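Local structure of dTDP-4-dehydrorhamnose reductase (Sulfolobus tokodaii, 2GGS) at residues I162-T167 against L219-K224; R254-K257 against D262-T265. The protein binds NADPH in a Rossmann-type fold and probably uses it to reduce dTDP-4-dehydrorhamnose to dTDP-rhamnose. All blocks are in the same frame, centred on the assembly; numbering follows the deposited sequence.

Interaction 1 of 2, residues I162-T167 against L219-K224; sequences IYVYKT and LKIKEK
Ile-221 carries its side of this helix-to-helix contact alone, reaching across to Val-164 and Tyr-165. The packing is tight where its CG1 lies 3.5 Å from Val-164 CG1, a branch turned to the partner because it stands anti to its own backbone N. The chain then ends against the first helix: Ile-221 CD1 is modelled 3.3 Å from both Tyr-165 CB and Tyr-165 N. These two approaches are short for a methyl and doubtful, since Ile-221 CG1 nearly eclipses the carbonyl carbon (chi1 117°), a strained torsion. Ile-221 CD1 also lies at the edge of the Tyr-165 ring, near its plane, 4.1 Å from Tyr-165 CD1.

Outside these three residues the two segments have no further side-chain contact. No hydrogen bond joins them, and the solvent side is lysine-rich: the end of Lys-222 leads away, its NZ hydrogen-bonded to Leu-227 O, while Lys-224 and Glu-223 are exposed. Around the contact, Phe-225 meets the Tyr-165 ring edge-to-face and Leu-268 touches Ile-221. Helix 160-169 thus packs on helix 214-224 through Val-164 and Tyr-165, and on strand 174-177 through Tyr-163 and Thr-167.

Interaction 2 of 2, residues R254-K257 against D262-T265; sequences RARK and DFYT
Arg-256 lies across the ring of Tyr-264, in the loop 262-265. Asp-262 starts that loop without touching the helix: its OD1 accepts hydrogen bonds from the backbone N of Tyr-264, making an Asx turn, and from that of Thr-265, the latter bond almost straight at 174°. Phe-263 comes next, its ring end meeting the helix obliquely, with Phe-263 CZ 3.8 Å from Ala-255 CB and equally near Arg-256 CG. Over the middle of one Phe-263 face sits CD2 of Tyr-264.

Tyr-264 carries the main interaction. Its CG stands between backbone N and carbonyl carbon (chi1 44°), which sets the ring between two charged groups. Asp-262 OD1 is 3.2 Å above one face. On the opposite face the Arg-256 guanidinium lies flat, planes 8° apart, in a cation-pi stack with CZ 3.8 Å from the ring centroid; Arg-256 CD adds a CH-pi contact. A water sits 3.0 Å from Tyr-264 OH and bonds weakly to Arg-256 O. With a leucine in place of Arg-256 the guanidinium is gone, and the Tyr-264 face would probably lose its flat partner while Glu-210, which forms a salt bridge with Arg-256 NH2, is likely to be left without its mate. Thr-265 closes the turn, giving its OG1 hydrogen to the syn lone pair of Asp-262 OD2 at 2.6 Å.

The loop thus folds back on the short helix 253-258 that precedes it, and Val-207, just beyond strand 203-206 at the edge of the parallel sheet, touches both Ala-255 and Phe-263.

Overall arrangement
Interaction 1 closes before interaction 2 opens along the chain, and the two do not touch: their centres are 25 Å apart and their nearest atoms about 9 Å. The C-terminal tail relates them, since the chain leaving 262-265 soon reaches Leu-268, which packs on Ile-221 of interaction 1. Neither contact lines the cofactor site. Val-164 and Phe-263 both keep their side chains about 13 Å from the bound NADPH. The nearer landmarks are NADPH-binding residues: Lys-158 is about 11 Å from Tyr-165, side chain to side chain, and Leu-12 about 10 Å from Phe-263.

Interaction 1 of 2, residues I162-T167 against L219-K224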
loop_
_atom_site.group_PDB
_atom_site.type_symbol
_atom_site.label_atom_id
_atom_site.label_comp_id
_atom_site.label_asym_id
_atom_site.label_seq_id
_atom_site.Cartn_x
_atom_site.Cartn_y
_atom_site.Cartn_z
ATOM N N ILE A 162 12.950 -1.525 -7.353
ATOM C CA ILE A 162 13.977 -2.396 -6.798
ATOM C C ILE A 162 14.277 -3.594 -7.692
ATOM O O ILE A 162 15.462 -3.909 -7.925
ATOM C CB ILE A 162 13.646 -2.785 -5.328
ATOM C CG1 ILE A 162 14.250 -1.729 -4.415
ATOM C CG2 ILE A 162 14.254 -4.151 -4.977
ATOM C CD1 ILE A 162 15.790 -1.826 -4.336
ATOM N N TYR A 163 13.237 -4.250 -8.198
ATOM C CA TYR A 163 13.394 -5.331 -9.164
ATOM C C TYR A 163 14.213 -4.830 -10.367
ATOM O O TYR A 163 15.145 -5.503 -10.801
ATOM C CB TYR A 163 12.044 -5.867 -9.624
ATOM C CG TYR A 163 12.082 -6.558 -10.958
ATOM C CD1 TYR A 163 12.583 -7.873 -11.095
ATOM C CD2 TYR A 163 11.624 -5.907 -12.091
ATOM C CE1 TYR A 163 12.618 -8.501 -12.350
ATOM C CE2 TYR A 163 11.649 -6.513 -13.332
ATOM C CZ TYR A 163 12.149 -7.811 -13.462
ATOM O OH TYR A 163 12.148 -8.363 -14.737
ATOM N N VAL A 164 13.889 -3.638 -10.867
ATOM C CA VAL A 164 14.654 -3.049 -11.991
ATOM C C VAL A 164 16.129 -2.855 -11.634
ATOM O O VAL A 164 17.028 -3.261 -12.396
ATOM C CB VAL A 164 14.085 -1.674 -12.455
ATOM C CG1 VAL A 164 14.959 -1.090 -13.551
ATOM C CG2 VAL A 164 12.668 -1.816 -12.997
ATOM N N TYR A 165 16.385 -2.216 -10.492
ATOM C CA TYR A 165 17.761 -1.871 -10.070
ATOM C C TYR A 165 18.598 -3.136 -9.942
ATOM O O TYR A 165 19.704 -3.211 -10.504
ATOM C CB TYR A 165 17.784 -1.075 -8.748
ATOM C CG TYR A 165 19.182 -0.655 -8.281
ATOM C CD1 TYR A 165 19.783 0.519 -8.742
ATOM C CD2 TYR A 165 19.893 -1.439 -7.388
ATOM C CE1 TYR A 165 21.076 0.895 -8.314
ATOM C CE2 TYR A 165 21.162 -1.084 -6.952
ATOM C CZ TYR A 165 21.755 0.076 -7.416
ATOM O OH TYR A 165 23.018 0.397 -6.969
ATOM N N LYS A 166 18.069 -4.122 -9.215
ATOM C CA LYS A 166 18.801 -5.381 -8.950
ATOM C C LYS A 166 19.002 -6.191 -10.222
ATOM O O LYS A 166 20.097 -6.697 -10.457
ATOM C CB LYS A 166 18.114 -6.235 -7.861
ATOM C CG LYS A 166 17.637 -5.427 -6.651
ATOM C CD LYS A 166 17.607 -6.206 -5.336
ATOM C CE LYS A 166 18.598 -5.604 -4.333
ATOM N NZ LYS A 166 18.264 -5.949 -2.907
ATOM N N THR A 167 17.968 -6.295 -11.054
ATOM C CA THR A 167 18.039 -7.054 -12.305
ATOM C C THR A 167 19.057 -6.442 -13.289
ATOM O O THR A 167 19.931 -7.167 -13.809
ATOM C CB THR A 167 16.643 -7.177 -12.948
ATOM O OG1 THR A 167 15.776 -7.862 -12.040
ATOM C CG2 THR A 167 16.672 -7.937 -14.265
ATOM N N LEU A 219 13.674 2.564 -17.448
ATOM C CA LEU A 219 14.742 3.241 -18.192
ATOM C C LEU A 219 15.290 4.464 -17.453
ATOM O O LEU A 219 16.497 4.752 -17.562
ATOM C CB LEU A 219 14.278 3.635 -19.595
ATOM C CG LEU A 219 14.084 2.500 -20.596
ATOM C CD1 LEU A 219 13.544 3.003 -21.931
ATOM C CD2 LEU A 219 15.382 1.743 -20.827
ATOM N N LYS A 220 14.425 5.182 -16.721
ATOM C CA LYS A 220 14.884 6.269 -15.845
ATOM C C LYS A 220 15.836 5.718 -14.823
ATOM O O LYS A 220 16.889 6.343 -14.598
ATOM C CB LYS A 220 13.765 6.982 -15.064
ATOM C CG LYS A 220 12.929 7.925 -15.851
ATOM C CD LYS A 220 11.981 8.652 -14.902
ATOM C CE LYS A 220 12.708 9.797 -14.208
ATOM N NZ LYS A 220 13.162 10.769 -15.255
ATOM N N ILE A 221 15.511 4.575 -14.196
ATOM C CA ILE A 221 16.438 4.073 -13.197
ATOM C C ILE A 221 17.717 3.505 -13.836
ATOM O O ILE A 221 18.798 3.694 -13.287
ATOM C CB ILE A 221 15.862 3.176 -12.030
ATOM C CG1 ILE A 221 16.420 1.762 -12.049
ATOM C CG2 ILE A 221 14.344 3.325 -11.733
ATOM C CD1 ILE A 221 16.228 1.065 -10.784
ATOM N N LYS A 222 17.600 2.885 -15.006
ATOM C CA LYS A 222 18.786 2.506 -15.804
ATOM C C LYS A 222 19.691 3.718 -16.090
ATOM O O LYS A 222 20.882 3.665 -15.803
ATOM C CB LYS A 222 18.384 1.800 -17.107
ATOM C CG LYS A 222 19.541 1.131 -17.859
ATOM C CD LYS A 222 19.072 0.392 -19.068
ATOM C CE LYS A 222 20.140 0.287 -20.185
ATOM N NZ LYS A 222 21.521 0.174 -19.697
ATOM N N GLU A 223 19.112 4.790 -16.644
ATOM C CA GLU A 223 19.818 6.053 -16.942
ATOM C C GLU A 223 20.416 6.626 -15.664
ATOM O O GLU A 223 21.585 7.051 -15.647
ATOM C CB GLU A 223 18.856 7.080 -17.585
ATOM C CG GLU A 223 19.456 8.522 -17.871
ATOM C CD GLU A 223 18.406 9.638 -18.173
ATOM O OE1 GLU A 223 18.780 10.629 -18.821
ATOM O OE2 GLU A 223 17.201 9.564 -17.768
ATOM N N LYS A 224 19.627 6.620 -14.587
ATOM C CA LYS A 224 20.051 7.250 -13.327
ATOM C C LYS A 224 21.389 6.697 -12.827
ATOM O O LYS A 224 22.235 7.448 -12.330
ATOM C CB LYS A 224 18.969 7.120 -12.247
ATOM C CG LYS A 224 19.187 8.041 -11.032
ATOM C CD LYS A 224 17.874 8.399 -10.341
ATOM C CE LYS A 224 18.078 9.440 -9.232
ATOM N NZ LYS A 224 18.278 8.796 -7.905
#

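Interaction 2 of 2, residues R254-K257 against D262-T265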
loop_
_atom_site.group_PDB
_atom_site.type_symbol
_atom_site.label_atom_id
_atom_site.label_comp_id
_atom_site.label_asym_id
_atom_site.label_seq_id
_atom_site.Cartn_x
_atom_site.Cartn_y
_atom_site.Cartn_z
ATOM N N ARG A 254 -7.256 15.752 -4.939
ATOM C CA ARG A 254 -7.833 16.167 -3.657
ATOM C C ARG A 254 -6.772 16.261 -2.577
ATOM O O ARG A 254 -6.746 17.207 -1.786
ATOM C CB ARG A 254 -8.987 15.261 -3.221
ATOM C CG ARG A 254 -10.199 15.310 -4.165
ATOM C CD ARG A 254 -11.447 14.893 -3.420
ATOM N NE ARG A 254 -12.608 14.856 -4.308
ATOM C CZ ARG A 254 -13.747 15.506 -4.096
ATOM N NH1 ARG A 254 -13.894 16.264 -3.004
ATOM N NH2 ARG A 254 -14.748 15.393 -4.977
ATOM N N ALA A 255 -5.903 15.242 -2.516
ATOM C CA ALA A 255 -4.874 15.188 -1.506
ATOM C C ALA A 255 -3.805 16.244 -1.730
ATOM O O ALA A 255 -3.218 16.740 -0.767
ATOM C CB ALA A 255 -4.224 13.762 -1.458
ATOM N N ARG A 256 -3.540 16.555 -2.998
ATOM C CA ARG A 256 -2.571 17.587 -3.354
ATOM C C ARG A 256 -3.054 18.920 -2.832
ATOM O O ARG A 256 -2.232 19.691 -2.391
ATOM C CB ARG A 256 -2.313 17.662 -4.853
ATOM C CG ARG A 256 -1.478 16.523 -5.398
ATOM C CD ARG A 256 -0.888 16.897 -6.763
ATOM N NE ARG A 256 -0.421 15.725 -7.530
ATOM C CZ ARG A 256 0.187 15.800 -8.711
ATOM N NH1 ARG A 256 0.394 16.993 -9.277
ATOM N NH2 ARG A 256 0.588 14.692 -9.329
ATOM N N LYS A 257 -4.365 19.156 -2.825
ATOM C CA LYS A 257 -4.888 20.388 -2.185
ATOM C C LYS A 257 -4.766 20.379 -0.658
ATOM O O LYS A 257 -4.320 21.330 -0.049
ATOM C CB LYS A 257 -6.329 20.663 -2.600
ATOM C CG LYS A 257 -6.495 20.805 -4.103
ATOM C CD LYS A 257 -7.951 21.083 -4.448
ATOM C CE LYS A 257 -8.132 21.228 -5.962
ATOM N NZ LYS A 257 -7.279 22.323 -6.483
ATOM N N ASP A 262 4.982 17.550 -0.853
ATOM C CA ASP A 262 4.994 16.952 -2.187
ATOM C C ASP A 262 5.248 15.456 -2.009
ATOM O O ASP A 262 6.393 15.022 -1.924
ATOM C CB ASP A 262 6.084 17.578 -3.089
ATOM C CG ASP A 262 6.163 16.928 -4.450
ATOM O OD1 ASP A 262 5.595 15.840 -4.628
ATOM O OD2 ASP A 262 6.771 17.496 -5.401
ATOM N N PHE A 263 4.162 14.695 -1.983
ATOM C CA PHE A 263 4.221 13.241 -1.828
ATOM C C PHE A 263 4.276 12.549 -3.174
ATOM O O PHE A 263 4.379 11.332 -3.231
ATOM C CB PHE A 263 2.994 12.760 -1.040
ATOM C CG PHE A 263 1.671 13.100 -1.699
ATOM C CD1 PHE A 263 1.148 12.327 -2.733
ATOM C CD2 PHE A 263 0.968 14.241 -1.305
ATOM C CE1 PHE A 263 -0.079 12.649 -3.333
ATOM C CE2 PHE A 263 -0.263 14.552 -1.893
ATOM C CZ PHE A 263 -0.759 13.803 -2.911
ATOM N N TYR A 264 4.173 13.319 -4.272
ATOM C CA TYR A 264 3.884 12.733 -5.566
ATOM C C TYR A 264 5.021 12.715 -6.599
ATOM O O TYR A 264 5.107 11.791 -7.401
ATOM C CB TYR A 264 2.654 13.394 -6.189
ATOM C CG TYR A 264 2.685 14.890 -6.045
ATOM C CD1 TYR A 264 3.324 15.681 -6.998
ATOM C CD2 TYR A 264 2.063 15.508 -4.961
ATOM C CE1 TYR A 264 3.340 17.079 -6.859
ATOM C CE2 TYR A 264 2.094 16.911 -4.806
ATOM C CZ TYR A 264 2.733 17.670 -5.767
ATOM O OH TYR A 264 2.764 19.045 -5.589
ATOM N N THR A 265 5.895 13.727 -6.571
ATOM C CA THR A 265 7.051 13.717 -7.456
ATOM C C THR A 265 7.855 12.442 -7.243
ATOM O O THR A 265 8.114 12.066 -6.084
ATOM C CB THR A 265 7.904 14.936 -7.226
ATOM O OG1 THR A 265 7.108 16.081 -7.546
ATOM C CG2 THR A 265 9.154 14.917 -8.130
HETATM O O HOH W 1 0.961 20.006 -3.459
#